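Local coordinates for protein fimbrin (Schizosaccharomyces pombe, PDB 1RT8) that binds and crosslinks actin filaments and takes part in cell polarity, cytokinesis, mating and spore formation, at residues A[56-59]-A[65-68]; A[68-73]-A[89-94]; A[476-481]-A[488-493]. One frame throughout, in Å; residues are numbered along the deposited sequence.

Contact 1 of 3, residues A[56-59]-A[65-68]; sequences KLIN and TIDE
Asn59 OD1 takes two successive backbone N-H groups. Ile66 N meets Asn59 OD1 at 2.9 Å in a nearly straight bond (N-H...O 176°). Thr65 N lies 2.8 Å from the same Asn59 OD1, but that bond is weak and strongly bent. Asn59 ND2 donates to Ile66 O at 2.9 Å and to Glu68 OE2 at 3.3 Å. Glu68 OE2 is met on its anti side, and its carboxylate is turned 27° from the amide plane. These bonds fix the amide's rotation. With an alanine here, Ile66 N and O and Glu68 OE2 would probably lose these partners, and the loop one of its ties to the helix. Lys56 NZ donates to Glu68 OE1 at 2.7 Å, on its syn side, in a salt bridge. The lysine chain bends at chi2 (-73°), which brings the ammonium round to the carboxylate. Nearby, Ile58 CG2 packs on Ile66 CD1 at 3.8 Å, the side chains crossing at about a right angle. In this calponin-homology domain, the contact ties the loop after helix 52-61 back onto that helix. Lys56 NZ also forms salt bridges with Asp28 and Asp30; Ile58 touches Met99, and Ile66 touches Val91 and Ser95, of helix 82-99.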
loop_
_atom_site.group_PDB
_atom_site.type_symbol
_atom_site.label_atom_id
_atom_site.label_comp_id
_atom_site.label_asym_id
_atom_site.label_seq_id
_atom_site.Cartn_x
_atom_site.Cartn_y
_atom_site.Cartn_z
ATOM N N LYS A 56 0.451 4.969 -14.274
ATOM C CA LYS A 56 -0.638 5.943 -14.270
ATOM C C LYS A 56 -1.743 5.490 -13.305
ATOM O O LYS A 56 -2.284 6.291 -12.539
ATOM C CB LYS A 56 -1.218 6.100 -15.682
ATOM C CG LYS A 56 -0.286 6.758 -16.694
ATOM C CD LYS A 56 -0.140 8.243 -16.426
ATOM C CE LYS A 56 0.651 8.939 -17.549
ATOM N NZ LYS A 56 0.629 10.420 -17.364
ATOM N N LEU A 57 -2.083 4.208 -13.339
ATOM C CA LEU A 57 -3.117 3.692 -12.448
ATOM C C LEU A 57 -2.691 3.901 -10.988
ATOM O O LEU A 57 -3.497 4.272 -10.128
ATOM C CB LEU A 57 -3.349 2.205 -12.729
ATOM C CG LEU A 57 -4.468 1.539 -11.938
ATOM C CD1 LEU A 57 -5.801 2.200 -12.284
ATOM C CD2 LEU A 57 -4.506 0.055 -12.269
ATOM N N ILE A 58 -1.409 3.679 -10.719
ATOM C CA ILE A 58 -0.875 3.868 -9.379
ATOM C C ILE A 58 -1.041 5.305 -8.875
ATOM O O ILE A 58 -1.383 5.520 -7.711
ATOM C CB ILE A 58 0.609 3.498 -9.343
ATOM C CG1 ILE A 58 0.744 1.976 -9.463
ATOM C CG2 ILE A 58 1.270 4.066 -8.077
ATOM C CD1 ILE A 58 2.165 1.487 -9.465
ATOM N N ASN A 59 -0.781 6.287 -9.738
ATOM C CA ASN A 59 -0.925 7.676 -9.317
ATOM C C ASN A 59 -2.378 8.114 -9.200
ATOM O O ASN A 59 -2.670 9.113 -8.546
ATOM C CB ASN A 59 -0.169 8.624 -10.255
ATOM C CG ASN A 59 1.279 8.798 -9.850
ATOM O OD1 ASN A 59 1.614 8.721 -8.666
ATOM N ND2 ASN A 59 2.144 9.044 -10.824
ATOM N N THR A 65 2.563 9.132 -6.021
ATOM C CA THR A 65 3.396 8.002 -5.633
ATOM C C THR A 65 4.597 7.941 -6.569
ATOM O O THR A 65 5.727 7.680 -6.148
ATOM C CB THR A 65 2.618 6.679 -5.724
ATOM O OG1 THR A 65 1.503 6.726 -4.830
ATOM C CG2 THR A 65 3.508 5.508 -5.352
ATOM N N ILE A 66 4.351 8.202 -7.844
ATOM C CA ILE A 66 5.413 8.161 -8.838
ATOM C C ILE A 66 5.636 9.508 -9.523
ATOM O O ILE A 66 4.678 10.141 -9.969
ATOM C CB ILE A 66 5.086 7.116 -9.927
ATOM C CG1 ILE A 66 4.929 5.734 -9.290
ATOM C CG2 ILE A 66 6.175 7.101 -10.985
ATOM C CD1 ILE A 66 4.371 4.690 -10.238
ATOM N N ASP A 67 6.895 9.946 -9.582
ATOM C CA ASP A 67 7.262 11.189 -10.270
ATOM C C ASP A 67 7.417 10.656 -11.677
ATOM O O ASP A 67 8.433 10.038 -12.001
ATOM C CB ASP A 67 8.615 11.721 -9.782
ATOM C CG ASP A 67 9.033 13.017 -10.486
ATOM O OD1 ASP A 67 8.750 13.167 -11.702
ATOM O OD2 ASP A 67 9.663 13.879 -9.828
ATOM N N GLU A 68 6.406 10.882 -12.508
ATOM C CA GLU A 68 6.418 10.360 -13.867
ATOM C C GLU A 68 7.593 10.775 -14.744
ATOM O O GLU A 68 7.833 10.170 -15.788
ATOM C CB GLU A 68 5.089 10.684 -14.546
ATOM C CG GLU A 68 3.896 10.309 -13.681
ATOM C CD GLU A 68 2.589 10.304 -14.453
ATOM O OE1 GLU A 68 2.528 10.956 -15.516
ATOM O OE2 GLU A 68 1.622 9.655 -13.989
#

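Contact 2 of 3, residues A[68-73]-A[89-94]; sequences ERVLNK and NNVVIN
Val91 has CG1 anti to the backbone N (chi1 173°), which leaves CG2 beside that N and spreads the two methyls towards two different partners. Val70 turns CG1 away from its carbonyl carbon (chi1 -55°). Its CG2 then sits between the backbone N and the carbonyl carbon, and this is the methyl that faces Val91. Leu71 reaches the helix with its CD2 branch. Val70 CG2 lies 4.0 Å from Val91 CG2. Leu71 CD2 is 4.1 Å from Val91 CB and equally far from Val91 CG1, so it rests against the CB-CG1 side of the valine. Both loop side chains cross Val91 obliquely. One helix residue thus serves two consecutive loop residues, one with each methyl. The contact is small, 109 Å² in all, but the three touching residues are buried. No hydrogen bond joins the segments, and the distances are those of relaxed apolar packing. Within the loop, Leu71 N donates to Glu68 O at 3.1 Å, a bond of the 3-10 turn at 68-70. From that turn both Val70 and Leu71 reach Val91. The contact lays the loop before helix 82-99 across the middle of that helix, within the first calponin-homology domain. Leu71 also touches Leu52 and Ser55 of helix 52-61, so its side chain lies between two helices. Through CG1, Val70 meets Leu476, Ser479 and Ile480 of helix 467-483, from the fourth calponin-homology domain.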
loop_
_atom_site.group_PDB
_atom_site.type_symbol
_atom_site.label_atom_id
_atom_site.label_comp_id
_atom_site.label_asym_id
_atom_site.label_seq_id
_atom_site.Cartn_x
_atom_site.Cartn_y
_atom_site.Cartn_z
ATOM N N GLU A 68 6.406 10.882 -12.508
ATOM C CA GLU A 68 6.418 10.360 -13.867
ATOM C C GLU A 68 7.593 10.775 -14.744
ATOM O O GLU A 68 7.833 10.170 -15.788
ATOM C CB GLU A 68 5.089 10.684 -14.546
ATOM C CG GLU A 68 3.896 10.309 -13.681
ATOM C CD GLU A 68 2.589 10.304 -14.453
ATOM O OE1 GLU A 68 2.528 10.956 -15.516
ATOM O OE2 GLU A 68 1.622 9.655 -13.989
ATOM N N ARG A 69 8.342 11.787 -14.330
ATOM C CA ARG A 69 9.486 12.192 -15.134
ATOM C C ARG A 69 10.610 11.150 -15.117
ATOM O O ARG A 69 11.601 11.312 -15.824
ATOM C CB ARG A 69 10.021 13.537 -14.657
ATOM C CG ARG A 69 9.030 14.673 -14.839
ATOM C CD ARG A 69 9.537 15.908 -14.157
ATOM N NE ARG A 69 9.863 15.637 -12.762
ATOM C CZ ARG A 69 10.487 16.494 -11.966
ATOM N NH1 ARG A 69 10.853 17.680 -12.431
ATOM N NH2 ARG A 69 10.750 16.168 -10.706
ATOM N N VAL A 70 10.468 10.088 -14.316
ATOM C CA VAL A 70 11.494 9.031 -14.269
ATOM C C VAL A 70 11.169 7.926 -15.276
ATOM O O VAL A 70 12.016 7.089 -15.596
ATOM C CB VAL A 70 11.607 8.347 -12.864
ATOM C CG1 VAL A 70 11.851 9.380 -11.777
ATOM C CG2 VAL A 70 10.356 7.526 -12.574
ATOM N N LEU A 71 9.940 7.928 -15.780
ATOM C CA LEU A 71 9.507 6.910 -16.726
ATOM C C LEU A 71 9.928 7.189 -18.158
ATOM O O LEU A 71 9.933 8.339 -18.598
ATOM C CB LEU A 71 7.981 6.781 -16.690
ATOM C CG LEU A 71 7.338 6.420 -15.352
ATOM C CD1 LEU A 71 5.840 6.627 -15.431
ATOM C CD2 LEU A 71 7.680 4.978 -15.001
ATOM N N ASN A 72 10.283 6.129 -18.877
ATOM C CA ASN A 72 10.647 6.247 -20.285
ATOM C C ASN A 72 9.294 6.384 -20.960
ATOM O O ASN A 72 8.418 5.536 -20.762
ATOM C CB ASN A 72 11.349 4.981 -20.755
ATOM C CG ASN A 72 12.641 4.735 -20.013
ATOM O OD1 ASN A 72 13.480 5.621 -19.920
ATOM N ND2 ASN A 72 12.808 3.531 -19.480
ATOM N N LYS A 73 9.116 7.430 -21.762
ATOM C CA LYS A 73 7.814 7.672 -22.374
ATOM C C LYS A 73 7.620 7.540 -23.880
ATOM O O LYS A 73 7.037 8.427 -24.502
ATOM C CB LYS A 73 7.313 9.051 -21.932
ATOM C CG LYS A 73 7.170 9.185 -20.428
ATOM C CD LYS A 73 6.816 10.596 -20.017
ATOM C CE LYS A 73 6.699 10.707 -18.508
ATOM N NZ LYS A 73 6.401 12.102 -18.063
ATOM N N ASN A 89 9.032 -0.841 -15.334
ATOM C CA ASN A 89 8.372 -1.852 -14.517
ATOM C C ASN A 89 8.941 -1.945 -13.113
ATOM O O ASN A 89 8.234 -2.321 -12.180
ATOM C CB ASN A 89 8.383 -3.204 -15.233
ATOM C CG ASN A 89 7.445 -3.218 -16.433
ATOM O OD1 ASN A 89 6.492 -2.438 -16.487
ATOM N ND2 ASN A 89 7.700 -4.100 -17.386
ATOM N N ASN A 90 10.209 -1.584 -12.951
ATOM C CA ASN A 90 10.813 -1.585 -11.619
ATOM C C ASN A 90 10.100 -0.520 -10.783
ATOM O O ASN A 90 9.819 -0.722 -9.594
ATOM C CB ASN A 90 12.306 -1.249 -11.693
ATOM C CG ASN A 90 13.147 -2.427 -12.131
ATOM O OD1 ASN A 90 12.681 -3.560 -12.146
ATOM N ND2 ASN A 90 14.400 -2.164 -12.477
ATOM N N VAL A 91 9.829 0.626 -11.412
ATOM C CA VAL A 91 9.136 1.731 -10.742
ATOM C C VAL A 91 7.723 1.297 -10.330
ATOM O O VAL A 91 7.270 1.595 -9.226
ATOM C CB VAL A 91 9.023 2.962 -11.666
ATOM C CG1 VAL A 91 8.158 4.023 -11.007
ATOM C CG2 VAL A 91 10.407 3.525 -11.959
ATOM N N VAL A 92 7.033 0.603 -11.230
ATOM C CA VAL A 92 5.685 0.100 -10.963
ATOM C C VAL A 92 5.701 -0.873 -9.785
ATOM O O VAL A 92 5.016 -0.665 -8.780
ATOM C CB VAL A 92 5.113 -0.637 -12.206
ATOM C CG1 VAL A 92 3.910 -1.489 -11.819
ATOM C CG2 VAL A 92 4.712 0.383 -13.271
ATOM N N ILE A 93 6.502 -1.928 -9.914
ATOM C CA ILE A 93 6.597 -2.968 -8.894
ATOM C C ILE A 93 6.971 -2.455 -7.507
ATOM O O ILE A 93 6.306 -2.764 -6.529
ATOM C CB ILE A 93 7.633 -4.049 -9.297
ATOM C CG1 ILE A 93 7.120 -4.860 -10.494
ATOM C CG2 ILE A 93 7.945 -4.954 -8.093
ATOM C CD1 ILE A 93 5.862 -5.627 -10.228
ATOM N N ASN A 94 8.041 -1.680 -7.423
ATOM C CA ASN A 94 8.495 -1.175 -6.138
ATOM C C ASN A 94 7.623 -0.104 -5.516
ATOM O O ASN A 94 7.641 0.082 -4.294
ATOM C CB ASN A 94 9.942 -0.720 -6.263
ATOM C CG ASN A 94 10.857 -1.883 -6.581
ATOM O OD1 ASN A 94 10.755 -2.934 -5.950
ATOM N ND2 ASN A 94 11.735 -1.717 -7.559
#

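Contact 3 of 3, residues A[476-481]-A[488-493]; sequences LAISIA and IFILPE
Ile478 pushes its CD1 methyl onto the peptide link between Leu491 and Pro492. Ile478 CD1 stands 3.5 Å from Pro492 N and 3.6 Å from Leu491 C. Pro492 CD lies 3.7 Å and Ile490 O 3.8 Å from Ile478 CD1. CD1 is thus a bump in a shallow hollow lined by the backbone and the proline ring. The extended isoleucine (chi2 174°) carries this methyl well out from the helix. Ile490 CG1 edges the same hollow more loosely, 4.4 Å from Ile478 CD1. The second bump comes from the other segment. Ile488 CD1 presses on Ala481 CB at 3.2 Å, closer than carbons usually come, so the fit there is tight. Ile478 O borders the same spot, 4.0 Å from Ile488 CD1. Each segment therefore lends the other one isoleucine methyl. Phe506 of helix 500-511 touches both Ile488 and Ile490, and that helix also reaches Ala481 through Leu510. The contact folds the chain after helix 467-483 back against it, within the fourth calponin-homology domain. It is made by methyls and ring carbons against apolar groups and the backbone; no hydrogen bond or salt bridge crosses between the segments. The hold depends on fit and on the burial of methyl groups, and Ile478 contributes the largest share of covered surface.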
loop_
_atom_site.group_PDB
_atom_site.type_symbol
_atom_site.label_atom_id
_atom_site.label_comp_id
_atom_site.label_asym_id
_atom_site.label_seq_id
_atom_site.Cartn_x
_atom_site.Cartn_y
_atom_site.Cartn_z
ATOM N N LEU A 476 11.250 12.723 -6.407
ATOM C CA LEU A 476 12.000 12.342 -7.596
ATOM C C LEU A 476 13.046 11.306 -7.190
ATOM O O LEU A 476 13.241 10.314 -7.879
ATOM C CB LEU A 476 12.698 13.564 -8.205
ATOM C CG LEU A 476 13.641 13.280 -9.379
ATOM C CD1 LEU A 476 12.843 12.736 -10.556
ATOM C CD2 LEU A 476 14.381 14.562 -9.774
ATOM N N ALA A 477 13.714 11.547 -6.064
ATOM C CA ALA A 477 14.739 10.630 -5.572
ATOM C C ALA A 477 14.147 9.248 -5.298
ATOM O O ALA A 477 14.724 8.228 -5.690
ATOM C CB ALA A 477 15.385 11.193 -4.295
ATOM N N ILE A 478 12.997 9.210 -4.626
ATOM C CA ILE A 478 12.352 7.932 -4.318
ATOM C C ILE A 478 11.973 7.155 -5.577
ATOM O O ILE A 478 12.184 5.947 -5.645
ATOM C CB ILE A 478 11.097 8.130 -3.438
ATOM C CG1 ILE A 478 11.527 8.562 -2.031
ATOM C CG2 ILE A 478 10.273 6.846 -3.401
ATOM C CD1 ILE A 478 10.382 8.931 -1.111
ATOM N N SER A 479 11.416 7.842 -6.572
ATOM C CA SER A 479 11.036 7.183 -7.817
ATOM C C SER A 479 12.274 6.698 -8.586
ATOM O O SER A 479 12.237 5.665 -9.264
ATOM C CB SER A 479 10.213 8.136 -8.699
ATOM O OG SER A 479 8.953 8.441 -8.107
ATOM N N ILE A 480 13.369 7.447 -8.499
ATOM C CA ILE A 480 14.588 7.044 -9.196
ATOM C C ILE A 480 15.158 5.796 -8.514
ATOM O O ILE A 480 15.637 4.870 -9.168
ATOM C CB ILE A 480 15.657 8.167 -9.174
ATOM C CG1 ILE A 480 15.223 9.332 -10.080
ATOM C CG2 ILE A 480 17.012 7.607 -9.620
ATOM C CD1 ILE A 480 16.210 10.507 -10.105
ATOM N N ALA A 481 15.105 5.785 -7.193
ATOM C CA ALA A 481 15.612 4.652 -6.430
ATOM C C ALA A 481 14.785 3.417 -6.780
ATOM O O ALA A 481 15.311 2.315 -6.924
ATOM C CB ALA A 481 15.539 4.962 -4.917
ATOM N N ILE A 488 11.673 0.762 -0.988
ATOM C CA ILE A 488 11.577 1.901 -0.078
ATOM C C ILE A 488 10.192 2.034 0.541
ATOM O O ILE A 488 9.185 2.024 -0.166
ATOM C CB ILE A 488 11.910 3.198 -0.842
ATOM C CG1 ILE A 488 13.300 3.066 -1.461
ATOM C CG2 ILE A 488 11.852 4.400 0.079
ATOM C CD1 ILE A 488 13.627 4.138 -2.443
ATOM N N PHE A 489 10.147 2.178 1.861
ATOM C CA PHE A 489 8.880 2.296 2.562
ATOM C C PHE A 489 8.618 3.679 3.141
ATOM O O PHE A 489 7.641 3.867 3.865
ATOM C CB PHE A 489 8.792 1.249 3.676
ATOM C CG PHE A 489 8.767 -0.166 3.173
ATOM C CD1 PHE A 489 9.749 -1.073 3.557
ATOM C CD2 PHE A 489 7.764 -0.589 2.311
ATOM C CE1 PHE A 489 9.731 -2.386 3.086
ATOM C CE2 PHE A 489 7.735 -1.910 1.832
ATOM C CZ PHE A 489 8.725 -2.805 2.223
ATOM N N ILE A 490 9.486 4.639 2.839
ATOM C CA ILE A 490 9.293 5.997 3.333
ATOM C C ILE A 490 8.642 6.874 2.267
ATOM O O ILE A 490 8.500 6.462 1.120
ATOM C CB ILE A 490 10.627 6.661 3.742
ATOM C CG1 ILE A 490 11.590 6.704 2.546
ATOM C CG2 ILE A 490 11.249 5.901 4.897
ATOM C CD1 ILE A 490 12.830 7.562 2.806
ATOM N N LEU A 491 8.239 8.075 2.670
ATOM C CA LEU A 491 7.636 9.050 1.773
ATOM C C LEU A 491 8.591 10.245 1.673
ATOM O O LEU A 491 9.523 10.385 2.475
ATOM C CB LEU A 491 6.284 9.528 2.311
ATOM C CG LEU A 491 5.065 8.599 2.206
ATOM C CD1 LEU A 491 3.891 9.229 2.953
ATOM C CD2 LEU A 491 4.705 8.369 0.747
ATOM N N PRO A 492 8.376 11.122 0.682
ATOM C CA PRO A 492 9.242 12.289 0.517
ATOM C C PRO A 492 9.395 13.112 1.800
ATOM O O PRO A 492 10.494 13.558 2.155
ATOM C CB PRO A 492 8.547 13.072 -0.591
ATOM C CG PRO A 492 7.945 11.977 -1.442
ATOM C CD PRO A 492 7.376 11.040 -0.400
ATOM N N GLU A 493 8.284 13.299 2.499
ATOM C CA GLU A 493 8.273 14.090 3.713
ATOM C C GLU A 493 9.223 13.580 4.794
ATOM O O GLU A 493 9.680 14.349 5.635
ATOM C CB GLU A 493 6.847 14.172 4.266
ATOM C CG GLU A 493 6.354 12.887 4.889
ATOM C CD GLU A 493 5.017 13.061 5.572
ATOM O OE1 GLU A 493 3.975 12.901 4.903
ATOM O OE2 GLU A 493 5.008 13.373 6.777
#

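Contacts 1 and 2 are neighbours, their centres about 8 Å apart. They share Glu68 and lie in the first calponin-homology domain, where one loop is fastened first to helix 52-61 and then to helix 82-99. Contact 3 comes some 380 residues later, in the fourth such domain. Its centre is nevertheless about 12 Å from each of the others. Ser479 OG lies 2.9 Å from Asp67 N, a probable hydrogen bond, and Ser479 CB lies 3.7 Å from Val70 CG1. The 65-73 loop and helix 82-99 both meet helix 467-483, so this is part of the interface that packs the first and fourth domains, one from each actin-binding region, together within a single chain.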